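PDB 4O98: organophosphorus hydrolase from Pseudomonas oleovorans, which probably hydrolyses lactones with a pair of zinc ions and, as the double mutant crystallised here, acts as an efficient phosphotriesterase. Local coordinates for residues F171-A176 / M191-V196. Sequence-based numbering, arbitrary orientation.
Sequences FWLDEA and MARQAV
R193 NH1 lies 3.3 Å from L173 O, which approaches the edge of the guanidinium near its plane, and E175 CG packs beside the same nitrogen. E175 crosses the arginine at about a right angle, and its OE2 makes a long salt bridge of 3.9 Å to R193 NH2. The carboxylate and guanidinium planes are 58° apart, so the two groups do not pair flat. The R193 chain bends at chi3 (62°), and chi4 (76°) then swings NH1 toward L173 O. R193 also touches M178 of helix 175-179.

Beside these polar groups the contact is apolar. L173 and R193 run alongside in opposite directions, with L173 CD2 3.7 Å from R193 CG. The other branch, CD1, meets V196 CG1 at 3.9 Å. Deeper in, W172 CB rests on A192 CB at 4.1 Å. The W172 indole packs with F189 and with the zinc ligand H141. D174 is the N-cap of helix 175-179; its OD2 also hydrogen-bonds T177 OG1. The contact packs the turn between helices 166-172 and 175-179 against helix 186-201, a helical layer beside the dizinc site of this metallo-beta-lactamase superfamily alpha-beta/beta-alpha sandwich.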
ATOM      1  N   PHE B 171     -33.035  -4.514 -13.735  1.00 48.50           N
ATOM      2  CA  PHE B 171     -33.034  -5.670 -12.848  1.00 46.53           C
ATOM      3  C   PHE B 171     -33.379  -5.267 -11.413  1.00 46.45           C
ATOM      4  O   PHE B 171     -34.405  -5.687 -10.882  1.00 48.07           O
ATOM      5  CB  PHE B 171     -31.682  -6.377 -12.908  1.00 44.94           C
ATOM      6  CG  PHE B 171     -31.565  -7.563 -11.987  1.00 45.57           C
ATOM      7  CD1 PHE B 171     -32.123  -8.792 -12.329  1.00 44.77           C
ATOM      8  CD2 PHE B 171     -30.866  -7.457 -10.791  1.00 42.50           C
ATOM      9  CE1 PHE B 171     -32.010  -9.886 -11.490  1.00 41.18           C
ATOM     10  CE2 PHE B 171     -30.740  -8.549  -9.947  1.00 42.47           C
ATOM     11  CZ  PHE B 171     -31.316  -9.767 -10.298  1.00 44.70           C
ATOM     12  N   TRP B 172     -32.540  -4.437 -10.796  1.00 42.71           N
ATOM     13  CA  TRP B 172     -32.667  -4.151  -9.366  1.00 43.58           C
ATOM     14  C   TRP B 172     -33.834  -3.240  -8.992  1.00 46.26           C
ATOM     15  O   TRP B 172     -34.319  -3.290  -7.860  1.00 46.20           O
ATOM     16  CB  TRP B 172     -31.377  -3.537  -8.819  1.00 40.83           C
ATOM     17  CG  TRP B 172     -30.228  -4.470  -8.808  1.00 40.77           C
ATOM     18  CD1 TRP B 172     -29.182  -4.487  -9.682  1.00 39.19           C
ATOM     19  CD2 TRP B 172     -30.000  -5.539  -7.885  1.00 39.00           C
ATOM     20  NE1 TRP B 172     -28.310  -5.493  -9.353  1.00 39.40           N
ATOM     21  CE2 TRP B 172     -28.789  -6.154  -8.250  1.00 42.29           C
ATOM     22  CE3 TRP B 172     -30.703  -6.033  -6.781  1.00 40.94           C
ATOM     23  CZ2 TRP B 172     -28.262  -7.253  -7.550  1.00 39.76           C
ATOM     24  CZ3 TRP B 172     -30.182  -7.112  -6.088  1.00 42.82           C
ATOM     25  CH2 TRP B 172     -28.968  -7.708  -6.470  1.00 41.29           C
ATOM     26  N   LEU B 173     -34.259  -2.389  -9.921  1.00 49.40           N
ATOM     27  CA  LEU B 173     -35.286  -1.390  -9.626  1.00 52.24           C
ATOM     28  C   LEU B 173     -36.678  -1.824 -10.091  1.00 53.65           C
ATOM     29  O   LEU B 173     -37.663  -1.115  -9.872  1.00 56.73           O
ATOM     30  CB  LEU B 173     -34.909  -0.040 -10.241  1.00 45.16           C
ATOM     31  CG  LEU B 173     -33.560   0.496  -9.761  1.00 51.13           C
ATOM     32  CD1 LEU B 173     -33.303   1.908 -10.268  1.00 46.80           C
ATOM     33  CD2 LEU B 173     -33.479   0.440  -8.235  1.00 44.94           C
ATOM     34  N   ASP B 174     -36.755  -2.992 -10.718  1.00 49.39           N
ATOM     35  CA  ASP B 174     -38.029  -3.542 -11.171  1.00 51.78           C
ATOM     36  C   ASP B 174     -38.780  -4.263 -10.043  1.00 54.20           C
ATOM     37  O   ASP B 174     -38.304  -5.265  -9.508  1.00 53.15           O
ATOM     38  CB  ASP B 174     -37.788  -4.492 -12.342  1.00 55.37           C
ATOM     39  CG  ASP B 174     -39.069  -5.053 -12.910  1.00 57.22           C
ATOM     40  OD1 ASP B 174     -39.795  -4.290 -13.578  1.00 57.36           O
ATOM     41  OD2 ASP B 174     -39.336  -6.256 -12.703  1.00 56.94           O
ATOM     42  N   GLU B 175     -39.955  -3.744  -9.700  1.00 56.02           N
ATOM     43  CA  GLU B 175     -40.812  -4.305  -8.653  1.00 58.89           C
ATOM     44  C   GLU B 175     -41.136  -5.787  -8.808  1.00 56.20           C
ATOM     45  O   GLU B 175     -41.062  -6.542  -7.841  1.00 56.48           O
ATOM     46  CB  GLU B 175     -42.127  -3.527  -8.588  1.00 64.57           C
ATOM     47  CG  GLU B 175     -42.036  -2.192  -7.870  1.00 66.01           C
ATOM     48  CD  GLU B 175     -43.400  -1.556  -7.673  1.00 78.12           C
ATOM     49  OE1 GLU B 175     -44.405  -2.129  -8.161  1.00 74.70           O
ATOM     50  OE2 GLU B 175     -43.463  -0.486  -7.027  1.00 77.37           O
ATOM     51  N   ALA B 176     -41.523  -6.193 -10.016  1.00 56.80           N
ATOM     52  CA  ALA B 176     -41.877  -7.590 -10.280  1.00 57.57           C
ATOM     53  C   ALA B 176     -40.695  -8.503 -10.003  1.00 56.95           C
ATOM     54  O   ALA B 176     -40.838  -9.554  -9.367  1.00 58.84           O
ATOM     55  CB  ALA B 176     -42.355  -7.767 -11.714  1.00 52.61           C
ATOM     56  N   MET B 191     -32.457  -1.873  -0.742  1.00 43.92           N
ATOM     57  CA  MET B 191     -31.305  -0.995  -0.599  1.00 45.61           C
ATOM     58  C   MET B 191     -30.993  -0.271  -1.908  1.00 39.16           C
ATOM     59  O   MET B 191     -30.738   0.925  -1.907  1.00 41.97           O
ATOM     60  CB  MET B 191     -30.085  -1.774  -0.103  1.00 41.73           C
ATOM     61  CG  MET B 191     -30.125  -2.119   1.377  1.00 38.86           C
ATOM     62  SD  MET B 191     -28.736  -3.187   1.786  1.00 45.54           S
ATOM     63  CE  MET B 191     -28.907  -3.336   3.570  1.00 48.13           C
ATOM     64  N   ALA B 192     -31.032  -0.986  -3.025  1.00 38.34           N
ATOM     65  CA  ALA B 192     -30.775  -0.353  -4.309  1.00 40.18           C
ATOM     66  C   ALA B 192     -31.791   0.762  -4.536  1.00 44.05           C
ATOM     67  O   ALA B 192     -31.426   1.905  -4.817  1.00 44.75           O
ATOM     68  CB  ALA B 192     -30.841  -1.361  -5.417  1.00 40.69           C
ATOM     69  N   ARG B 193     -33.069   0.434  -4.389  1.00 43.75           N
ATOM     70  CA  ARG B 193     -34.128   1.420  -4.585  1.00 43.43           C
ATOM     71  C   ARG B 193     -33.970   2.631  -3.656  1.00 44.65           C
ATOM     72  O   ARG B 193     -34.086   3.775  -4.097  1.00 44.92           O
ATOM     73  CB  ARG B 193     -35.495   0.769  -4.405  1.00 46.32           C
ATOM     74  CG  ARG B 193     -35.787  -0.271  -5.466  1.00 48.44           C
ATOM     75  CD  ARG B 193     -36.754  -1.339  -4.965  1.00 58.01           C
ATOM     76  NE  ARG B 193     -38.055  -0.785  -4.604  1.00 61.31           N
ATOM     77  CZ  ARG B 193     -38.979  -0.414  -5.490  1.00 69.63           C
ATOM     78  NH1 ARG B 193     -38.743  -0.526  -6.796  1.00 63.72           N
ATOM     79  NH2 ARG B 193     -40.139   0.078  -5.071  1.00 71.10           N
ATOM     80  N   GLN B 194     -33.684   2.381  -2.380  1.00 41.74           N
ATOM     81  CA  GLN B 194     -33.485   3.464  -1.418  1.00 46.08           C
ATOM     82  C   GLN B 194     -32.270   4.336  -1.778  1.00 45.07           C
ATOM     83  O   GLN B 194     -32.265   5.539  -1.540  1.00 45.17           O
ATOM     84  CB  GLN B 194     -33.331   2.904   0.004  1.00 47.89           C
ATOM     85  CG  GLN B 194     -32.946   3.961   1.045  1.00 55.93           C
ATOM     86  CD  GLN B 194     -32.908   3.429   2.469  1.00 70.75           C
ATOM     87  OE1 GLN B 194     -33.321   2.295   2.734  1.00 75.08           O
ATOM     88  NE2 GLN B 194     -32.415   4.251   3.398  1.00 64.53           N
ATOM     89  N   ALA B 195     -31.247   3.731  -2.366  1.00 38.85           N
ATOM     90  CA  ALA B 195     -30.015   4.453  -2.636  1.00 40.56           C
ATOM     91  C   ALA B 195     -30.235   5.454  -3.755  1.00 45.24           C
ATOM     92  O   ALA B 195     -29.668   6.556  -3.767  1.00 45.38           O
ATOM     93  CB  ALA B 195     -28.907   3.472  -3.011  1.00 40.77           C
ATOM     94  N   VAL B 196     -31.075   5.049  -4.696  1.00 43.41           N
ATOM     95  CA  VAL B 196     -31.252   5.769  -5.937  1.00 44.56           C
ATOM     96  C   VAL B 196     -32.431   6.760  -5.842  1.00 48.10           C
ATOM     97  O   VAL B 196     -32.513   7.737  -6.598  1.00 44.64           O
ATOM     98  CB  VAL B 196     -31.407   4.746  -7.075  1.00 44.69           C
ATOM     99  CG1 VAL B 196     -32.785   4.796  -7.703  1.00 43.66           C
ATOM    100  CG2 VAL B 196     -30.300   4.909  -8.087  1.00 45.85           C
TER